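Local coordinates for protein adenylate isopentenyltransferase (Humulus lupulus, PDB 3A8T) that transfers an isopentenyl group from dimethylallyl diphosphate to ATP, ADP or AMP in cytokinin biosynthesis, at residues G138-S141 against F142-A145; T188-L191 against A192-D196; C276-A279 against K280-I283. All blocks are in the same frame, centred on the assembly; numbering follows the deposited sequence.

Contact 1: residues G138-S141 against F142-A145; sequences GSNS and FIHA. With ATP (adenosine-5'-triphosphate), chain B.
Ile143 N donates to Ser139 O (2.9 Å, 166° at the hydrogen), closing the first turn of helix 140-147 behind Ser139 at the N-cap position. The Ile143 side chain runs along the same carbonyl. CB lies 3.8 Å from Ser139 O; CG1, anti to its own carbonyl carbon (chi1 -67°), lies 3.6 Å from that oxygen; and CD1 reaches Asn140 OD1 at 3.7 Å, the two side chains lying side by side and pointing the same way. This helix start is an ATP phosphate site. Ser139 makes no side-chain cap: its OG instead donates to ATP O2A at 2.8 Å and is also hydrogen-bonded to Lys73 N. Ser141 grips the beta-phosphate twice, through its backbone N to O1B and through OG to O2B at 2.7 Å, and the helix N-terminus would probably add to the attraction. Ser141 O accepts Ala145 N and also a water (2.7 Å) that bonds His144 ND1. The turn follows strand 132-136 of the parallel sheet; Phe142 stacks on Phe115 of helix 112-128, while Asn140 packs on Lys285 and Ile286 of helix 257-289.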
ATOM      1  N   GLY A 138       1.221  -3.409   3.492  1.00 25.10           N
ATOM      2  CA  GLY A 138       0.524  -3.146   4.714  1.00 27.94           C
ATOM      3  C   GLY A 138      -0.743  -3.881   5.047  1.00 27.65           C
ATOM      4  O   GLY A 138      -1.454  -3.400   5.941  1.00 29.08           O
ATOM      5  N   SER A 139      -1.049  -4.991   4.373  1.00 26.50           N
ATOM      6  CA  SER A 139      -2.270  -5.722   4.738  1.00 26.00           C
ATOM      7  C   SER A 139      -1.845  -6.743   5.748  1.00 26.26           C
ATOM      8  O   SER A 139      -1.336  -7.809   5.409  1.00 24.92           O
ATOM      9  CB  SER A 139      -2.906  -6.409   3.556  1.00 25.12           C
ATOM     10  OG  SER A 139      -3.165  -5.434   2.576  1.00 28.23           O
ATOM     11  N   ASN A 140      -2.034  -6.373   7.001  1.00 27.94           N
ATOM     12  CA  ASN A 140      -1.652  -7.228   8.105  1.00 29.74           C
ATOM     13  C   ASN A 140      -2.354  -8.571   8.016  1.00 29.41           C
ATOM     14  O   ASN A 140      -1.816  -9.560   8.448  1.00 30.08           O
ATOM     15  CB  ASN A 140      -1.839  -6.457   9.421  1.00 30.23           C
ATOM     16  CG  ASN A 140      -0.857  -5.221   9.517  1.00 34.43           C
ATOM     17  OD1 ASN A 140       0.382  -5.380   9.488  1.00 34.67           O
ATOM     18  ND2 ASN A 140      -1.419  -3.994   9.613  1.00 35.96           N
ATOM     19  N   SER A 141      -3.509  -8.628   7.363  1.00 29.43           N
ATOM     20  CA  SER A 141      -4.181  -9.902   7.182  1.00 28.08           C
ATOM     21  C   SER A 141      -3.396 -10.791   6.184  1.00 29.37           C
ATOM     22  O   SER A 141      -3.404 -12.032   6.304  1.00 31.36           O
ATOM     23  CB  SER A 141      -5.609  -9.705   6.672  1.00 28.87           C
ATOM     24  OG  SER A 141      -5.670  -9.446   5.261  1.00 28.52           O
ATOM     25  N   PHE A 142      -2.737 -10.186   5.197  1.00 27.50           N
ATOM     26  CA  PHE A 142      -1.952 -10.957   4.238  1.00 25.73           C
ATOM     27  C   PHE A 142      -0.615 -11.309   4.843  1.00 25.30           C
ATOM     28  O   PHE A 142      -0.131 -12.416   4.669  1.00 26.82           O
ATOM     29  CB  PHE A 142      -1.742 -10.191   2.914  1.00 25.10           C
ATOM     30  CG  PHE A 142      -2.850 -10.408   1.882  1.00 22.93           C
ATOM     31  CD1 PHE A 142      -4.090 -10.936   2.251  1.00 22.18           C
ATOM     32  CD2 PHE A 142      -2.646 -10.098   0.534  1.00 22.05           C
ATOM     33  CE1 PHE A 142      -5.096 -11.158   1.294  1.00 19.87           C
ATOM     34  CE2 PHE A 142      -3.659 -10.316  -0.404  1.00 20.60           C
ATOM     35  CZ  PHE A 142      -4.870 -10.848  -0.018  1.00 18.79           C
ATOM     36  N   ILE A 143      -0.012 -10.373   5.556  1.00 24.36           N
ATOM     37  CA  ILE A 143       1.260 -10.652   6.180  1.00 24.63           C
ATOM     38  C   ILE A 143       1.111 -11.820   7.172  1.00 26.44           C
ATOM     39  O   ILE A 143       1.919 -12.746   7.185  1.00 27.71           O
ATOM     40  CB  ILE A 143       1.784  -9.441   6.926  1.00 23.59           C
ATOM     41  CG1 ILE A 143       2.144  -8.312   5.944  1.00 23.04           C
ATOM     42  CG2 ILE A 143       3.001  -9.826   7.719  1.00 21.33           C
ATOM     43  CD1 ILE A 143       2.196  -6.885   6.586  1.00 19.72           C
ATOM     44  N   HIS A 144       0.088 -11.773   8.008  1.00 27.66           N
ATOM     45  CA  HIS A 144      -0.157 -12.843   8.991  1.00 28.80           C
ATOM     46  C   HIS A 144      -0.494 -14.198   8.359  1.00 27.76           C
ATOM     47  O   HIS A 144       0.083 -15.217   8.718  1.00 28.44           O
ATOM     48  CB  HIS A 144      -1.254 -12.394   9.989  1.00 30.78           C
ATOM     49  CG  HIS A 144      -2.036 -13.517  10.589  1.00 34.46           C
ATOM     50  ND1 HIS A 144      -3.109 -14.109   9.942  1.00 36.99           N
ATOM     51  CD2 HIS A 144      -1.891 -14.185  11.755  1.00 32.95           C
ATOM     52  CE1 HIS A 144      -3.587 -15.093  10.678  1.00 33.74           C
ATOM     53  NE2 HIS A 144      -2.866 -15.161  11.783  1.00 35.54           N
ATOM     54  N   ALA A 145      -1.419 -14.216   7.414  1.00 28.52           N
ATOM     55  CA  ALA A 145      -1.773 -15.458   6.757  1.00 27.88           C
ATOM     56  C   ALA A 145      -0.518 -16.143   6.216  1.00 28.86           C
ATOM     57  O   ALA A 145      -0.336 -17.348   6.400  1.00 29.32           O
ATOM     58  CB  ALA A 145      -2.737 -15.199   5.612  1.00 26.98           C
TER
HETATM   59  PG  ATP B 800      -9.000  -5.502   6.735  1.00 48.05           P
HETATM   60  O1G ATP B 800      -8.919  -6.997   6.771  1.00 48.83           O
HETATM   61  O2G ATP B 800     -10.095  -5.099   5.595  1.00 47.02           O
HETATM   62  O3G ATP B 800      -9.509  -4.929   8.155  1.00 48.63           O
HETATM   63  PB  ATP B 800      -6.354  -5.765   6.015  1.00 31.98           P
HETATM   64  O1B ATP B 800      -5.530  -6.129   7.127  1.00 34.73           O
HETATM   65  O2B ATP B 800      -6.954  -7.063   5.408  1.00 34.85           O
HETATM   66  O3B ATP B 800      -7.527  -4.775   6.455  1.00 41.04           O
HETATM   67  PA  ATP B 800      -5.399  -3.458   4.703  1.00 28.06           P
HETATM   68  O1A ATP B 800      -5.396  -2.699   5.944  1.00 25.62           O
HETATM   69  O2A ATP B 800      -4.026  -3.078   3.925  1.00 29.31           O
HETATM   70  O3A ATP B 800      -5.394  -5.098   4.886  1.00 32.49           O
HETATM   71  O5' ATP B 800      -6.570  -2.982   3.680  1.00 28.79           O
HETATM   72  C5' ATP B 800      -7.800  -2.738   4.306  1.00 26.02           C
HETATM   73  C4' ATP B 800      -8.578  -1.818   3.385  1.00 25.79           C
HETATM   74  O4' ATP B 800      -7.828  -0.612   3.198  1.00 25.90           O
HETATM   75  C3' ATP B 800      -8.794  -2.365   1.953  1.00 26.66           C
HETATM   76  O3' ATP B 800      -9.969  -3.171   1.889  1.00 29.71           O
HETATM   77  C2' ATP B 800      -8.887  -1.075   1.121  1.00 24.24           C
HETATM   78  O2' ATP B 800     -10.184  -0.589   1.130  1.00 26.76           O
HETATM   79  C1' ATP B 800      -7.956  -0.105   1.811  1.00 24.27           C
HETATM   80  N9  ATP B 800      -6.629  -0.080   1.135  1.00 24.81           N
HETATM   81  C8  ATP B 800      -5.492  -0.797   1.505  1.00 26.13           C
HETATM   82  N7  ATP B 800      -4.526  -0.619   0.628  1.00 28.54           N
HETATM   83  C5  ATP B 800      -4.961   0.218  -0.355  1.00 27.22           C
HETATM   84  C6  ATP B 800      -4.409   0.784  -1.572  1.00 27.05           C
HETATM   85  N6  ATP B 800      -3.135   0.510  -2.000  1.00 25.58           N
HETATM   86  N1  ATP B 800      -5.195   1.605  -2.301  1.00 25.98           N
HETATM   87  C2  ATP B 800      -6.433   1.896  -1.926  1.00 25.07           C
HETATM   88  N3  ATP B 800      -6.989   1.399  -0.819  1.00 23.79           N
HETATM   89  C4  ATP B 800      -6.326   0.578  -0.021  1.00 24.83           C
HETATM   90  O   HOH W   1      -4.884 -13.322   8.211  1.00 43.72           O

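Contact 2: residues T188-L191 against A192-D196; sequences TDYL and AKRVD
Leu191 and Arg194 lie side by side on helix 184-201, the helix that follows strand 174-181 in this P-loop NTPase-type fold. The tight part of the turn is here. Leu191 CD1 sits over one face of the Arg194 guanidinium, 3.6 Å above its plane and offset toward the rim, with NH2 at 3.9 Å. Arg194 leaves the helix with CG anti to its backbone N (chi1 -175°) and bends at chi3, which lays the flat group beside the leucine. NH2 is hydrogen-bonded to Thr49 OG1 of the ATP-binding loop, whereas NE is buried with no polar partner in the model. Leu191 itself is buried against Thr275 of helix 257-289. On the other flank the packing is looser: the Tyr190 ring crosses the arginine with the two planes 51° apart, and CE2 comes no nearer to Arg194 CD than 4.1 Å. Tyr190 CD1 stands 4.3 Å from Lys193 CD, and the ring meets Phe305 edge-to-face. Farther round, the partly exposed Asp189 and Lys193 pair along the helix with Lys185 and Asp197, not with each other. In the backbone, Arg194 N reaches Tyr190 O at 2.8 Å and Val195 N reaches Leu191 O at 3.2 Å, the latter oxygen also lying 3.4 Å from Val195 CG2.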
ATOM      1  N   THR A 188      -0.674  11.797   8.301  1.00 25.19           N
ATOM      2  CA  THR A 188      -1.968  12.349   7.941  1.00 25.29           C
ATOM      3  C   THR A 188      -1.803  13.426   6.857  1.00 25.63           C
ATOM      4  O   THR A 188      -2.395  13.353   5.779  1.00 27.64           O
ATOM      5  CB  THR A 188      -2.578  12.934   9.238  1.00 27.00           C
ATOM      6  OG1 THR A 188      -3.271  11.894   9.926  1.00 28.03           O
ATOM      7  CG2 THR A 188      -3.494  14.070   8.965  1.00 28.99           C
ATOM      8  N   ASP A 189      -1.005  14.435   7.156  1.00 23.98           N
ATOM      9  CA  ASP A 189      -0.729  15.493   6.217  1.00 24.60           C
ATOM     10  C   ASP A 189      -0.073  14.994   4.926  1.00 22.76           C
ATOM     11  O   ASP A 189      -0.382  15.471   3.829  1.00 21.95           O
ATOM     12  CB  ASP A 189       0.171  16.544   6.876  1.00 27.27           C
ATOM     13  CG  ASP A 189      -0.579  17.362   7.927  1.00 33.11           C
ATOM     14  OD1 ASP A 189       0.046  18.222   8.601  1.00 35.69           O
ATOM     15  OD2 ASP A 189      -1.818  17.150   8.074  1.00 35.91           O
ATOM     16  N   TYR A 190       0.840  14.034   5.039  1.00 22.54           N
ATOM     17  CA  TYR A 190       1.472  13.553   3.809  1.00 21.64           C
ATOM     18  C   TYR A 190       0.457  12.831   2.965  1.00 18.96           C
ATOM     19  O   TYR A 190       0.420  13.022   1.784  1.00 18.97           O
ATOM     20  CB  TYR A 190       2.653  12.662   4.091  1.00 21.96           C
ATOM     21  CG  TYR A 190       3.207  12.058   2.867  1.00 25.31           C
ATOM     22  CD1 TYR A 190       4.024  12.788   1.995  1.00 26.22           C
ATOM     23  CD2 TYR A 190       2.898  10.736   2.541  1.00 25.80           C
ATOM     24  CE1 TYR A 190       4.512  12.206   0.812  1.00 25.39           C
ATOM     25  CE2 TYR A 190       3.397  10.151   1.391  1.00 26.72           C
ATOM     26  CZ  TYR A 190       4.187  10.879   0.531  1.00 26.81           C
ATOM     27  OH  TYR A 190       4.594  10.253  -0.636  1.00 30.76           O
ATOM     28  N   LEU A 191      -0.379  12.042   3.612  1.00 18.85           N
ATOM     29  CA  LEU A 191      -1.445  11.281   2.971  1.00 20.14           C
ATOM     30  C   LEU A 191      -2.488  12.140   2.240  1.00 20.94           C
ATOM     31  O   LEU A 191      -3.014  11.722   1.240  1.00 23.29           O
ATOM     32  CB  LEU A 191      -2.137  10.431   4.002  1.00 20.91           C
ATOM     33  CG  LEU A 191      -1.808   8.946   4.207  1.00 23.93           C
ATOM     34  CD1 LEU A 191      -0.641   8.428   3.377  1.00 19.77           C
ATOM     35  CD2 LEU A 191      -1.650   8.738   5.678  1.00 22.81           C
ATOM     36  N   ALA A 192      -2.761  13.338   2.744  1.00 20.99           N
ATOM     37  CA  ALA A 192      -3.680  14.263   2.106  1.00 20.00           C
ATOM     38  C   ALA A 192      -2.932  14.803   0.913  1.00 19.71           C
ATOM     39  O   ALA A 192      -3.499  14.939  -0.164  1.00 22.59           O
ATOM     40  CB  ALA A 192      -4.056  15.442   3.056  1.00 17.24           C
ATOM     41  N   LYS A 193      -1.673  15.161   1.094  1.00 20.01           N
ATOM     42  CA  LYS A 193      -0.949  15.666  -0.043  1.00 20.22           C
ATOM     43  C   LYS A 193      -0.896  14.594  -1.156  1.00 21.93           C
ATOM     44  O   LYS A 193      -1.129  14.883  -2.334  1.00 23.76           O
ATOM     45  CB  LYS A 193       0.441  16.059   0.391  1.00 24.12           C
ATOM     46  CG  LYS A 193       1.416  16.270  -0.739  1.00 29.47           C
ATOM     47  CD  LYS A 193       2.829  16.243  -0.203  1.00 35.78           C
ATOM     48  CE  LYS A 193       3.832  16.719  -1.265  1.00 40.57           C
ATOM     49  NZ  LYS A 193       3.692  15.932  -2.572  1.00 42.87           N
ATOM     50  N   ARG A 194      -0.617  13.352  -0.784  1.00 20.42           N
ATOM     51  CA  ARG A 194      -0.531  12.299  -1.759  1.00 19.83           C
ATOM     52  C   ARG A 194      -1.892  12.131  -2.511  1.00 19.08           C
ATOM     53  O   ARG A 194      -1.923  11.783  -3.678  1.00 19.39           O
ATOM     54  CB  ARG A 194      -0.104  11.022  -1.050  1.00 19.65           C
ATOM     55  CG  ARG A 194       0.127   9.902  -1.974  1.00 23.57           C
ATOM     56  CD  ARG A 194       0.661   8.662  -1.300  1.00 25.73           C
ATOM     57  NE  ARG A 194      -0.395   7.929  -0.603  1.00 28.95           N
ATOM     58  CZ  ARG A 194      -0.314   6.661  -0.194  1.00 27.38           C
ATOM     59  NH1 ARG A 194       0.797   5.941  -0.393  1.00 27.50           N
ATOM     60  NH2 ARG A 194      -1.381   6.109   0.370  1.00 27.45           N
ATOM     61  N   VAL A 195      -3.010  12.392  -1.851  1.00 18.18           N
ATOM     62  CA  VAL A 195      -4.241  12.256  -2.565  1.00 19.55           C
ATOM     63  C   VAL A 195      -4.207  13.314  -3.674  1.00 21.27           C
ATOM     64  O   VAL A 195      -4.545  13.023  -4.824  1.00 21.85           O
ATOM     65  CB  VAL A 195      -5.490  12.424  -1.644  1.00 20.92           C
ATOM     66  CG1 VAL A 195      -6.767  12.637  -2.523  1.00 18.15           C
ATOM     67  CG2 VAL A 195      -5.687  11.165  -0.763  1.00 16.05           C
ATOM     68  N   ASP A 196      -3.763  14.531  -3.340  1.00 22.76           N
ATOM     69  CA  ASP A 196      -3.655  15.607  -4.333  1.00 23.90           C
ATOM     70  C   ASP A 196      -2.716  15.197  -5.495  1.00 23.94           C
ATOM     71  O   ASP A 196      -3.028  15.421  -6.644  1.00 25.81           O
ATOM     72  CB  ASP A 196      -3.151  16.894  -3.657  1.00 26.90           C
ATOM     73  CG  ASP A 196      -4.275  17.684  -2.929  1.00 29.96           C
ATOM     74  OD1 ASP A 196      -5.334  17.115  -2.599  1.00 30.60           O
ATOM     75  OD2 ASP A 196      -4.098  18.888  -2.673  1.00 30.97           O
TER

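Contact 3: residues C276-A279 against K280-I283; sequences CHLA and KRQI. With ATP (adenosine-5'-triphosphate), chain B.
Four i to i+4 bonds, Lys280 N to Cys276 O, Arg281 N to His277 O, Gln282 N to Leu278 O and Ile283 N to Ala279 O, make this about two regular turns of helix 257-289, and Gln282 N to Leu278 O is the shortest at 3.0 Å. Leu278 and Gln282, one turn apart, carry the ATP-facing side. Leu278 CG lies 3.9 Å from Gln282 CD, and the two leucine methyls come up to the sugar, Leu278 CD2 standing 3.4 Å from ATP O4'. The Gln282 chain, extended beyond CG, runs across the leucine. Gln282 CG passes 3.2 Å from Leu278 O, and the amide beyond it is held at both its O and its N: OE1 accepts Thr49 N, and NE2 makes a weak hydrogen bond to Gly138 O while lying 3.5 Å from ATP O2A. With an alanine here in place of Gln282, Thr49 N would probably lose its acceptor and a gap would open beside Leu278 and the alpha-phosphate. On the exposed flank, Arg281 bends at chi3 and folds back over its own helix. One guanidinium face lies above His277 O and Leu278 CA, each 3.8 Å from its plane, and Arg281 NH1 is 3.6 Å from His277 CB. The opposite side of the helix is apolar: Ala279 packs on Leu187 and Leu191 of helix 184-201, and Ile283 touches Val184 of that helix and Ala48 of the loop after strand 41-46.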
ATOM      1  N   CYS A 276      -6.740   8.486   6.022  1.00 23.56           N
ATOM      2  CA  CYS A 276      -6.284   8.877   7.302  1.00 23.05           C
ATOM      3  C   CYS A 276      -6.797   7.882   8.332  1.00 23.89           C
ATOM      4  O   CYS A 276      -6.041   7.473   9.208  1.00 25.06           O
ATOM      5  CB  CYS A 276      -6.717  10.336   7.551  1.00 21.92           C
ATOM      6  SG  CYS A 276      -5.724  11.548   6.498  1.00 31.81           S
ATOM      7  N   HIS A 277      -8.055   7.471   8.228  1.00 23.80           N
ATOM      8  CA  HIS A 277      -8.583   6.494   9.168  1.00 24.99           C
ATOM      9  C   HIS A 277      -7.931   5.131   8.987  1.00 24.46           C
ATOM     10  O   HIS A 277      -7.692   4.424   9.953  1.00 24.21           O
ATOM     11  CB  HIS A 277     -10.098   6.338   8.991  1.00 27.39           C
ATOM     12  CG  HIS A 277     -10.892   7.370   9.729  1.00 30.60           C
ATOM     13  ND1 HIS A 277     -12.031   7.953   9.211  1.00 31.66           N
ATOM     14  CD2 HIS A 277     -10.697   7.935  10.942  1.00 31.56           C
ATOM     15  CE1 HIS A 277     -12.496   8.836  10.073  1.00 32.29           C
ATOM     16  NE2 HIS A 277     -11.703   8.845  11.130  1.00 33.66           N
ATOM     17  N   LEU A 278      -7.698   4.750   7.728  1.00 24.61           N
ATOM     18  CA  LEU A 278      -7.060   3.459   7.433  1.00 23.50           C
ATOM     19  C   LEU A 278      -5.666   3.465   8.079  1.00 23.53           C
ATOM     20  O   LEU A 278      -5.221   2.464   8.635  1.00 22.65           O
ATOM     21  CB  LEU A 278      -6.937   3.250   5.913  1.00 23.32           C
ATOM     22  CG  LEU A 278      -6.072   2.045   5.534  1.00 25.12           C
ATOM     23  CD1 LEU A 278      -6.710   0.750   6.070  1.00 23.07           C
ATOM     24  CD2 LEU A 278      -5.863   1.975   4.027  1.00 22.06           C
ATOM     25  N   ALA A 279      -4.996   4.615   8.020  1.00 23.02           N
ATOM     26  CA  ALA A 279      -3.662   4.728   8.601  1.00 25.86           C
ATOM     27  C   ALA A 279      -3.688   4.430  10.112  1.00 25.79           C
ATOM     28  O   ALA A 279      -2.821   3.720  10.660  1.00 23.97           O
ATOM     29  CB  ALA A 279      -3.049   6.154   8.319  1.00 24.86           C
ATOM     30  N   LYS A 280      -4.723   4.934  10.755  1.00 26.67           N
ATOM     31  CA  LYS A 280      -4.864   4.744  12.172  1.00 28.75           C
ATOM     32  C   LYS A 280      -5.119   3.303  12.523  1.00 28.27           C
ATOM     33  O   LYS A 280      -4.565   2.786  13.509  1.00 29.76           O
ATOM     34  CB  LYS A 280      -5.988   5.608  12.735  1.00 29.65           C
ATOM     35  CG  LYS A 280      -5.874   7.102  12.532  1.00 32.12           C
ATOM     36  CD  LYS A 280      -6.837   7.780  13.527  1.00 34.74           C
ATOM     37  CE  LYS A 280      -7.017   9.280  13.319  1.00 35.42           C
ATOM     38  NZ  LYS A 280      -5.748  10.031  13.363  1.00 33.69           N
ATOM     39  N   ARG A 281      -5.959   2.641  11.742  1.00 27.97           N
ATOM     40  CA  ARG A 281      -6.250   1.234  12.044  1.00 28.89           C
ATOM     41  C   ARG A 281      -5.052   0.318  11.795  1.00 28.21           C
ATOM     42  O   ARG A 281      -4.910  -0.707  12.447  1.00 28.75           O
ATOM     43  CB  ARG A 281      -7.443   0.734  11.231  1.00 30.99           C
ATOM     44  CG  ARG A 281      -8.737   1.370  11.649  1.00 36.27           C
ATOM     45  CD  ARG A 281      -9.954   0.759  10.946  1.00 41.31           C
ATOM     46  NE  ARG A 281      -9.980   0.955   9.488  1.00 43.10           N
ATOM     47  CZ  ARG A 281     -10.588   1.966   8.847  1.00 44.33           C
ATOM     48  NH1 ARG A 281     -11.243   2.931   9.510  1.00 42.86           N
ATOM     49  NH2 ARG A 281     -10.580   1.976   7.516  1.00 43.46           N
ATOM     50  N   GLN A 282      -4.205   0.687  10.836  1.00 27.71           N
ATOM     51  CA  GLN A 282      -3.021  -0.081  10.511  1.00 25.92           C
ATOM     52  C   GLN A 282      -1.988  -0.009  11.607  1.00 27.35           C
ATOM     53  O   GLN A 282      -1.422  -1.024  11.988  1.00 27.80           O
ATOM     54  CB  GLN A 282      -2.429   0.430   9.217  1.00 26.28           C
ATOM     55  CG  GLN A 282      -3.258   0.008   8.014  1.00 26.37           C
ATOM     56  CD  GLN A 282      -2.688   0.505   6.716  1.00 25.30           C
ATOM     57  OE1 GLN A 282      -2.314   1.667   6.614  1.00 23.98           O
ATOM     58  NE2 GLN A 282      -2.639  -0.368   5.699  1.00 25.38           N
ATOM     59  N   ILE A 283      -1.759   1.202  12.114  1.00 28.59           N
ATOM     60  CA  ILE A 283      -0.808   1.454  13.182  1.00 30.28           C
ATOM     61  C   ILE A 283      -1.207   0.680  14.441  1.00 32.27           C
ATOM     62  O   ILE A 283      -0.382  -0.036  15.009  1.00 32.17           O
ATOM     63  CB  ILE A 283      -0.773   2.956  13.493  1.00 31.95           C
ATOM     64  CG1 ILE A 283      -0.165   3.709  12.309  1.00 31.89           C
ATOM     65  CG2 ILE A 283      -0.057   3.219  14.773  1.00 30.63           C
ATOM     66  CD1 ILE A 283      -0.451   5.219  12.346  1.00 33.98           C
TER
HETATM   67  PG  ATP B 800      -9.000  -5.502   6.735  1.00 48.05           P
HETATM   68  O1G ATP B 800      -8.919  -6.997   6.771  1.00 48.83           O
HETATM   69  O2G ATP B 800     -10.095  -5.099   5.595  1.00 47.02           O
HETATM   70  O3G ATP B 800      -9.509  -4.929   8.155  1.00 48.63           O
HETATM   71  PB  ATP B 800      -6.354  -5.765   6.015  1.00 31.98           P
HETATM   72  O1B ATP B 800      -5.530  -6.129   7.127  1.00 34.73           O
HETATM   73  O2B ATP B 800      -6.954  -7.063   5.408  1.00 34.85           O
HETATM   74  O3B ATP B 800      -7.527  -4.775   6.455  1.00 41.04           O
HETATM   75  PA  ATP B 800      -5.399  -3.458   4.703  1.00 28.06           P
HETATM   76  O1A ATP B 800      -5.396  -2.699   5.944  1.00 25.62           O
HETATM   77  O2A ATP B 800      -4.026  -3.078   3.925  1.00 29.31           O
HETATM   78  O3A ATP B 800      -5.394  -5.098   4.886  1.00 32.49           O
HETATM   79  O5' ATP B 800      -6.570  -2.982   3.680  1.00 28.79           O
HETATM   80  C5' ATP B 800      -7.800  -2.738   4.306  1.00 26.02           C
HETATM   81  C4' ATP B 800      -8.578  -1.818   3.385  1.00 25.79           C
HETATM   82  O4' ATP B 800      -7.828  -0.612   3.198  1.00 25.90           O
HETATM   83  C3' ATP B 800      -8.794  -2.365   1.953  1.00 26.66           C
HETATM   84  O3' ATP B 800      -9.969  -3.171   1.889  1.00 29.71           O
HETATM   85  C2' ATP B 800      -8.887  -1.075   1.121  1.00 24.24           C
HETATM   86  O2' ATP B 800     -10.184  -0.589   1.130  1.00 26.76           O
HETATM   87  C1' ATP B 800      -7.956  -0.105   1.811  1.00 24.27           C
HETATM   88  N9  ATP B 800      -6.629  -0.080   1.135  1.00 24.81           N
HETATM   89  C8  ATP B 800      -5.492  -0.797   1.505  1.00 26.13           C
HETATM   90  N7  ATP B 800      -4.526  -0.619   0.628  1.00 28.54           N
HETATM   91  C5  ATP B 800      -4.961   0.218  -0.355  1.00 27.22           C
HETATM   92  C6  ATP B 800      -4.409   0.784  -1.572  1.00 27.05           C
HETATM   93  N6  ATP B 800      -3.135   0.510  -2.000  1.00 25.58           N
HETATM   94  N1  ATP B 800      -5.195   1.605  -2.301  1.00 25.98           N
HETATM   95  C2  ATP B 800      -6.433   1.896  -1.926  1.00 25.07           C
HETATM   96  N3  ATP B 800      -6.989   1.399  -0.819  1.00 23.79           N
HETATM   97  C4  ATP B 800      -6.326   0.578  -0.021  1.00 24.83           C

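In the fold
The 138-145 turn is the most buried of the three; contacts 2 and 3 are partly buried, each with one flank in the interior and another nearer solvent. Contacts 1 and 3 both touch ATP, yet differently: contact 1 offers hydroxyls and an amide to the phosphates, contact 3 mainly leucine methyls to the sugar. Contact 2 does not touch the nucleotide, its Arg194 side chain lying about 6 Å away; its centre is 24 Å from that of contact 1, and the nearest atoms of these two contacts are about 10 Å apart. Helix 257-289 lies between them, touching both. Thr49 of the P-loop is a shared partner, bonded from contact 2 by a guanidinium and from contact 3 by an amide oxygen.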